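Local atomic coordinates of exopolyphosphatase (Aquifex aeolicus, PDB entry 1T6C), a protein that probably hydrolyses phosphoanhydride bonds of polyphosphate or guanosine pentaphosphate, and binds calcium. Residues Ile17-Ala29 with Ile39-Lys51. Numbering follows the deposited sequence.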
ATOM      1  N   ILE A  17       1.174   1.953  13.824  1.00 10.03           N
ATOM      2  CA  ILE A  17       0.855   3.335  13.416  1.00  9.60           C
ATOM      3  C   ILE A  17       1.691   3.583  12.178  1.00 10.70           C
ATOM      4  O   ILE A  17       2.889   3.302  12.156  1.00 10.65           O
ATOM      5  CB  ILE A  17       1.205   4.299  14.524  1.00 10.09           C
ATOM      6  CG1 ILE A  17       0.275   4.096  15.718  1.00 12.33           C
ATOM      7  CG2 ILE A  17       1.140   5.715  14.007  1.00 10.84           C
ATOM      8  CD1 ILE A  17       0.637   4.920  16.926  1.00 13.46           C
ATOM      9  N   ASP A  18       1.051   4.087  11.133  1.00 11.63           N
ATOM     10  CA  ASP A  18       1.714   4.479   9.897  1.00 12.78           C
ATOM     11  C   ASP A  18       1.436   5.950   9.610  1.00 12.34           C
ATOM     12  O   ASP A  18       0.296   6.367   9.530  1.00 13.40           O
ATOM     13  CB  ASP A  18       1.419   3.553   8.727  0.70 13.57           C
ATOM     14  CG  ASP A  18       0.040   3.569   8.310  0.70 18.44           C
ATOM     15  OD1 ASP A  18      -0.819   3.125   9.121  0.70 23.51           O
ATOM     16  OD2 ASP A  18      -0.299   3.981   7.169  0.70 23.85           O
ATOM     17  N   ILE A  19       2.514   6.698   9.486  1.00 12.49           N
ATOM     18  CA  ILE A  19       2.472   8.121   9.222  1.00 13.54           C
ATOM     19  C   ILE A  19       2.907   8.298   7.780  1.00 14.35           C
ATOM     20  O   ILE A  19       4.057   8.040   7.437  1.00 14.93           O
ATOM     21  CB  ILE A  19       3.445   8.858  10.176  1.00 14.10           C
ATOM     22  CG1 ILE A  19       3.039   8.662  11.643  1.00 16.23           C
ATOM     23  CG2 ILE A  19       3.555  10.336   9.783  1.00 15.71           C
ATOM     24  CD1 ILE A  19       4.025   9.239  12.611  1.00 19.12           C
ATOM     25  N   GLY A  20       1.996   8.770   6.946  1.00 15.36           N
ATOM     26  CA  GLY A  20       2.305   9.099   5.571  1.00 16.26           C
ATOM     27  C   GLY A  20       2.154  10.579   5.303  1.00 15.97           C
ATOM     28  O   GLY A  20       1.900  11.347   6.212  1.00 16.44           O
ATOM     29  N   SER A  21       2.294  10.946   4.033  1.00 18.07           N
ATOM     30  CA  SER A  21       2.195  12.348   3.615  1.00 19.18           C
ATOM     31  C   SER A  21       0.752  12.850   3.637  1.00 19.47           C
ATOM     32  O   SER A  21       0.536  14.065   3.607  1.00 19.91           O
ATOM     33  CB  SER A  21       2.848  12.580   2.242  0.66 19.93           C
ATOM     34  OG  SER A  21       2.327  11.708   1.278  0.66 20.97           O
ATOM     35  N   TYR A  22      -0.223  11.942   3.693  1.00 19.63           N
ATOM     36  CA  TYR A  22      -1.640  12.319   3.678  1.00 20.24           C
ATOM     37  C   TYR A  22      -2.358  11.975   4.972  1.00 18.91           C
ATOM     38  O   TYR A  22      -3.025  12.798   5.560  1.00 18.76           O
ATOM     39  CB  TYR A  22      -2.314  11.624   2.500  1.00 21.10           C
ATOM     40  CG  TYR A  22      -3.725  12.080   2.207  1.00 26.54           C
ATOM     41  CD1 TYR A  22      -3.989  13.392   1.835  1.00 30.63           C
ATOM     42  CD2 TYR A  22      -4.790  11.182   2.253  1.00 31.82           C
ATOM     43  CE1 TYR A  22      -5.279  13.800   1.541  1.00 32.00           C
ATOM     44  CE2 TYR A  22      -6.077  11.587   1.968  1.00 34.00           C
ATOM     45  CZ  TYR A  22      -6.311  12.896   1.617  1.00 34.28           C
ATOM     46  OH  TYR A  22      -7.601  13.297   1.328  1.00 38.66           O
ATOM     47  N   SER A  23      -2.176  10.747   5.445  1.00 18.51           N
ATOM     48  CA  SER A  23      -2.916  10.261   6.602  1.00 18.06           C
ATOM     49  C   SER A  23      -1.996   9.644   7.646  1.00 17.35           C
ATOM     50  O   SER A  23      -0.879   9.218   7.337  1.00 18.15           O
ATOM     51  CB  SER A  23      -3.982   9.253   6.172  0.50 18.09           C
ATOM     52  OG  SER A  23      -3.402   8.067   5.675  0.50 19.89           O
ATOM     53  N   VAL A  24      -2.496   9.645   8.873  1.00 15.38           N
ATOM     54  CA  VAL A  24      -1.894   8.969  10.004  1.00 15.19           C
ATOM     55  C   VAL A  24      -2.891   7.912  10.451  1.00 14.63           C
ATOM     56  O   VAL A  24      -4.039   8.224  10.748  1.00 14.72           O
ATOM     57  CB  VAL A  24      -1.636   9.964  11.154  1.00 16.35           C
ATOM     58  CG1 VAL A  24      -0.904   9.291  12.316  1.00 16.46           C
ATOM     59  CG2 VAL A  24      -0.840  11.185  10.631  1.00 18.61           C
ATOM     60  N   ARG A  25      -2.438   6.665  10.506  1.00 14.33           N
ATOM     61  CA  ARG A  25      -3.354   5.531  10.699  1.00 13.81           C
ATOM     62  C   ARG A  25      -2.923   4.617  11.812  1.00 13.87           C
ATOM     63  O   ARG A  25      -1.728   4.362  11.955  1.00 14.32           O
ATOM     64  CB  ARG A  25      -3.494   4.759   9.418  1.00 15.69           C
ATOM     65  CG  ARG A  25      -4.269   5.574   8.362  1.00 17.54           C
ATOM     66  CD  ARG A  25      -4.547   4.883   7.119  1.00 22.46           C
ATOM     67  NE  ARG A  25      -5.432   3.761   7.324  1.00 24.93           N
ATOM     68  CZ  ARG A  25      -5.956   3.066   6.337  1.00 25.78           C
ATOM     69  NH1 ARG A  25      -5.709   3.399   5.082  1.00 26.20           N
ATOM     70  NH2 ARG A  25      -6.744   2.043   6.620  1.00 30.44           N
ATOM     71  N   LEU A  26      -3.908   4.156  12.571  1.00 11.66           N
ATOM     72  CA  LEU A  26      -3.720   3.253  13.714  1.00 10.93           C
ATOM     73  C   LEU A  26      -4.477   1.953  13.424  1.00 10.76           C
ATOM     74  O   LEU A  26      -5.628   1.973  12.973  1.00 10.56           O
ATOM     75  CB  LEU A  26      -4.302   3.874  14.984  1.00 10.53           C
ATOM     76  CG  LEU A  26      -4.410   2.955  16.211  1.00 12.68           C
ATOM     77  CD1 LEU A  26      -3.017   2.568  16.741  1.00 12.05           C
ATOM     78  CD2 LEU A  26      -5.276   3.590  17.302  1.00 13.18           C
ATOM     79  N   THR A  27      -3.832   0.824  13.684  1.00 10.52           N
ATOM     80  CA  THR A  27      -4.441  -0.483  13.592  1.00 11.17           C
ATOM     81  C   THR A  27      -4.130  -1.292  14.853  1.00 11.82           C
ATOM     82  O   THR A  27      -2.993  -1.392  15.229  1.00 10.66           O
ATOM     83  CB  THR A  27      -3.918  -1.249  12.341  1.00 12.52           C
ATOM     84  OG1 THR A  27      -4.031  -0.423  11.164  1.00 13.72           O
ATOM     85  CG2 THR A  27      -4.756  -2.511  12.094  1.00 14.04           C
ATOM     86  N   ILE A  28      -5.153  -1.818  15.512  1.00 11.69           N
ATOM     87  CA  ILE A  28      -4.992  -2.622  16.721  1.00 12.08           C
ATOM     88  C   ILE A  28      -5.545  -3.994  16.405  1.00 12.55           C
ATOM     89  O   ILE A  28      -6.642  -4.099  15.848  1.00 12.81           O
ATOM     90  CB  ILE A  28      -5.708  -2.042  17.949  1.00 12.12           C
ATOM     91  CG1 ILE A  28      -5.242  -0.609  18.261  1.00 12.84           C
ATOM     92  CG2 ILE A  28      -5.470  -2.936  19.151  1.00 13.39           C
ATOM     93  CD1 ILE A  28      -5.869   0.021  19.494  1.00 13.68           C
ATOM     94  N   ALA A  29      -4.793  -5.034  16.761  1.00 12.07           N
ATOM     95  CA  ALA A  29      -5.210  -6.406  16.512  1.00 12.75           C
ATOM     96  C   ALA A  29      -5.066  -7.198  17.802  1.00 12.74           C
ATOM     97  O   ALA A  29      -4.277  -6.837  18.679  1.00 13.36           O
ATOM     98  CB  ALA A  29      -4.400  -6.997  15.444  1.00 12.86           C
ATOM     99  N   ILE A  39      -9.198  -5.368  15.626  1.00 14.09           N
ATOM    100  CA  ILE A  39     -10.251  -4.935  16.541  1.00 14.46           C
ATOM    101  C   ILE A  39     -10.476  -3.429  16.608  1.00 15.00           C
ATOM    102  O   ILE A  39     -11.489  -2.972  17.121  1.00 14.12           O
ATOM    103  CB  ILE A  39      -9.999  -5.520  17.945  1.00 14.57           C
ATOM    104  CG1 ILE A  39      -8.682  -5.002  18.538  1.00 13.68           C
ATOM    105  CG2 ILE A  39      -9.989  -7.058  17.862  1.00 17.39           C
ATOM    106  CD1 ILE A  39      -8.519  -5.310  19.984  1.00 14.59           C
ATOM    107  N   LEU A  40      -9.532  -2.652  16.086  1.00 13.89           N
ATOM    108  CA  LEU A  40      -9.725  -1.226  15.999  1.00 14.45           C
ATOM    109  C   LEU A  40      -8.867  -0.641  14.900  1.00 14.58           C
ATOM    110  O   LEU A  40      -7.732  -1.019  14.744  1.00 13.86           O
ATOM    111  CB  LEU A  40      -9.414  -0.537  17.318  1.00 15.45           C
ATOM    112  CG  LEU A  40      -9.982   0.879  17.385  1.00 18.16           C
ATOM    113  CD1 LEU A  40     -11.380   0.842  17.999  1.00 20.07           C
ATOM    114  CD2 LEU A  40      -9.113   1.756  18.185  1.00 21.26           C
ATOM    115  N   GLU A  41      -9.438   0.290  14.146  1.00 13.88           N
ATOM    116  CA  GLU A  41      -8.693   1.056  13.156  1.00 14.17           C
ATOM    117  C   GLU A  41      -9.117   2.496  13.247  1.00 13.98           C
ATOM    118  O   GLU A  41     -10.316   2.767  13.421  1.00 14.15           O
ATOM    119  CB  GLU A  41      -8.956   0.548  11.731  1.00 14.35           C
ATOM    120  CG  GLU A  41      -8.426  -0.852  11.504  1.00 16.75           C
ATOM    121  CD  GLU A  41      -8.987  -1.510  10.279  1.00 21.23           C
ATOM    122  OE1 GLU A  41     -10.205  -1.843  10.294  1.00 23.75           O
ATOM    123  OE2 GLU A  41      -8.202  -1.738   9.323  1.00 19.95           O
ATOM    124  N   ARG A  42      -8.152   3.415  13.145  1.00 14.11           N
ATOM    125  CA  ARG A  42      -8.429   4.844  13.007  1.00 14.26           C
ATOM    126  C   ARG A  42      -7.581   5.437  11.891  1.00 14.91           C
ATOM    127  O   ARG A  42      -6.489   4.959  11.564  1.00 15.09           O
ATOM    128  CB  ARG A  42      -8.102   5.617  14.298  1.00 14.04           C
ATOM    129  CG  ARG A  42      -8.951   5.290  15.466  1.00 15.28           C
ATOM    130  CD  ARG A  42     -10.376   5.814  15.307  1.00 15.76           C
ATOM    131  NE  ARG A  42     -11.232   5.544  16.453  1.00 17.37           N
ATOM    132  CZ  ARG A  42     -11.968   4.449  16.600  1.00 15.00           C
ATOM    133  NH1 ARG A  42     -11.947   3.531  15.666  1.00 14.64           N
ATOM    134  NH2 ARG A  42     -12.734   4.281  17.667  1.00 18.08           N
ATOM    135  N   GLY A  43      -8.080   6.509  11.296  1.00 14.96           N
ATOM    136  CA  GLY A  43      -7.380   7.198  10.243  1.00 15.55           C
ATOM    137  C   GLY A  43      -7.692   8.669  10.358  1.00 16.22           C
ATOM    138  O   GLY A  43      -8.840   9.041  10.622  1.00 18.11           O
ATOM    139  N   ARG A  44      -6.696   9.500  10.192  1.00 16.46           N
ATOM    140  CA  ARG A  44      -6.916  10.944  10.201  1.00 16.56           C
ATOM    141  C   ARG A  44      -6.055  11.541   9.098  1.00 17.24           C
ATOM    142  O   ARG A  44      -4.861  11.245   8.998  1.00 16.14           O
ATOM    143  CB  ARG A  44      -6.565  11.557  11.563  0.50 15.67           C
ATOM    144  CG  ARG A  44      -7.645  11.410  12.631  0.50 18.93           C
ATOM    145  CD  ARG A  44      -7.643  10.083  13.399  0.50 21.83           C
ATOM    146  NE  ARG A  44      -8.936   9.755  14.021  0.50 24.93           N
ATOM    147  CZ  ARG A  44      -9.322  10.146  15.239  0.50 28.19           C
ATOM    148  NH1 ARG A  44      -8.537  10.907  16.002  0.50 30.74           N
ATOM    149  NH2 ARG A  44     -10.513   9.787  15.701  0.50 28.41           N
ATOM    150  N   ILE A  45      -6.637  12.439   8.292  1.00 17.78           N
ATOM    151  CA  ILE A  45      -5.886  13.100   7.250  1.00 18.51           C
ATOM    152  C   ILE A  45      -5.211  14.315   7.899  1.00 19.69           C
ATOM    153  O   ILE A  45      -5.892  15.184   8.465  1.00 21.25           O
ATOM    154  CB  ILE A  45      -6.812  13.500   6.069  1.00 18.94           C
ATOM    155  CG1 ILE A  45      -7.407  12.249   5.397  1.00 21.51           C
ATOM    156  CG2 ILE A  45      -6.042  14.385   5.067  1.00 21.06           C
ATOM    157  CD1 ILE A  45      -8.657  12.504   4.510  1.00 24.09           C
ATOM    158  N   THR A  46      -3.881  14.346   7.897  1.00 18.85           N
ATOM    159  CA  THR A  46      -3.156  15.515   8.387  1.00 19.04           C
ATOM    160  C   THR A  46      -2.268  16.204   7.354  1.00 19.10           C
ATOM    161  O   THR A  46      -1.669  17.209   7.659  1.00 19.67           O
ATOM    162  CB  THR A  46      -2.304  15.184   9.630  1.00 19.01           C
ATOM    163  OG1 THR A  46      -1.222  14.317   9.276  1.00 18.97           O
ATOM    164  CG2 THR A  46      -3.124  14.453  10.704  1.00 18.88           C
ATOM    165  N   SER A  47      -2.168  15.636   6.165  1.00 20.14           N
ATOM    166  CA  SER A  47      -1.472  16.233   5.039  1.00 21.08           C
ATOM    167  C   SER A  47      -0.080  16.721   5.398  1.00 22.25           C
ATOM    168  O   SER A  47       0.273  17.873   5.118  1.00 22.26           O
ATOM    169  CB  SER A  47      -2.317  17.366   4.434  1.00 21.20           C
ATOM    170  OG  SER A  47      -3.633  16.902   4.169  1.00 23.70           O
ATOM    171  N   LEU A  48       0.733  15.847   5.997  1.00 21.79           N
ATOM    172  CA  LEU A  48       2.109  16.221   6.345  1.00 23.05           C
ATOM    173  C   LEU A  48       2.979  16.598   5.137  1.00 23.40           C
ATOM    174  O   LEU A  48       3.959  17.316   5.280  1.00 24.52           O
ATOM    175  CB  LEU A  48       2.817  15.088   7.108  1.00 23.10           C
ATOM    176  CG  LEU A  48       2.811  15.134   8.622  1.00 25.08           C
ATOM    177  CD1 LEU A  48       3.523  13.864   9.121  1.00 25.35           C
ATOM    178  CD2 LEU A  48       3.489  16.363   9.241  1.00 21.86           C
ATOM    179  N   GLY A  49       2.653  16.085   3.967  1.00 24.11           N
ATOM    180  CA  GLY A  49       3.390  16.403   2.759  1.00 26.17           C
ATOM    181  C   GLY A  49       3.119  17.793   2.211  1.00 27.55           C
ATOM    182  O   GLY A  49       3.718  18.178   1.200  1.00 28.73           O
ATOM    183  N   THR A  50       2.230  18.551   2.853  1.00 28.26           N
ATOM    184  CA  THR A  50       1.872  19.883   2.374  1.00 29.19           C
ATOM    185  C   THR A  50       3.104  20.755   2.248  1.00 30.33           C
ATOM    186  O   THR A  50       3.812  20.999   3.229  1.00 29.90           O
ATOM    187  CB  THR A  50       0.860  20.552   3.315  1.00 29.02           C
ATOM    188  OG1 THR A  50      -0.326  19.755   3.383  1.00 27.77           O
ATOM    189  CG2 THR A  50       0.365  21.884   2.724  1.00 30.17           C
ATOM    190  N   LYS A  51       3.349  21.213   1.022  1.00 31.80           N
ATOM    191  CA  LYS A  51       4.391  22.192   0.719  1.00 33.53           C
ATOM    192  C   LYS A  51       5.825  21.691   0.967  1.00 34.21           C
ATOM    193  O   LYS A  51       6.757  22.475   1.043  1.00 34.15           O
ATOM    194  CB  LYS A  51       4.114  23.512   1.459  1.00 34.04           C
ATOM    195  CG  LYS A  51       3.067  24.385   0.759  1.00 36.48           C
ATOM    196  CD  LYS A  51       2.537  25.497   1.670  1.00 39.35           C
ATOM    197  CE  LYS A  51       3.659  26.401   2.232  1.00 41.07           C
ATOM    198  NZ  LYS A  51       4.561  26.997   1.184  1.00 42.61           N
TER
HETATM  199  O   HOH W   1      -0.056  13.208   6.815  1.00 18.05           O
HETATM  200  O   HOH W   2      -5.974   0.059   9.262  1.00 24.40           O
HETATM  201  O   HOH W   3      -6.358   2.570   9.859  1.00 24.84           O
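Ile-28 and Leu-40 meet in an antiparallel beta hairpin, strands 23-32 and 35-45, whose second strand is an edge strand of the five-stranded sheet of an actin-like domain. It illustrates how a regular run of pairs can be flanked by carbonyls that each take two N-H groups. The regular part alternates hydrogen-bonded pairs, Val-24 with Arg-44 and Leu-26 with Arg-42, with non-hydrogen-bonded ones, such as Arg-25 with Gly-43. Toward the hairpin's turn a classic beta bulge sets both Ile-39 and Leu-40 against Ile-28, whose O accepts from Ile-39 N at 2.9 Å and Leu-40 N at 3.2 Å. At the other end of the run, Tyr-22 O takes two donors, Thr-46 N and Ser-47 N, and the type I turn 47-50 is tied back by Gly-49 N, 2.9 Å from Ser-21 O on a lone pair in the carbonyl plane.

Apolar contacts follow this frame. The Ile-28 and Leu-40 side chains lie side by side, CD1 of Ile-28 3.9 Å from CD2 of Leu-40, whereas Ile-28 CG2, anti to the backbone N, reaches Ile-39 CG1. With an alanine in place of Ile-28, Ile-39 CG1 and Leu-40 CD2 would probably lose these partners and a gap open beside the bulge. Helix 60-79 packs on the face bearing Leu-26, Arg-42 and Arg-44, where Tyr-73 touches all three and Glu-72 forms a salt bridge with Arg-44.

Water joins the polar groups. One molecule donates to Glu-41 OE2 and also bonds Thr-27 OG1; another accepts from Arg-25 NE and donates to Arg-42 O. A third links Gly-20 O, Thr-46 OG1 and Leu-48 N, while Thr-46 OG1 is also hydrogen-bonded to Thr-66 OG1.

From just before the paired run, the Tyr-22 ring lies over Ile-45, its CG anti to the backbone N (chi1 -171°): Ile-45 CG2 makes a CH-pi contact 3.8 Å from the ring centroid, 18° off the normal.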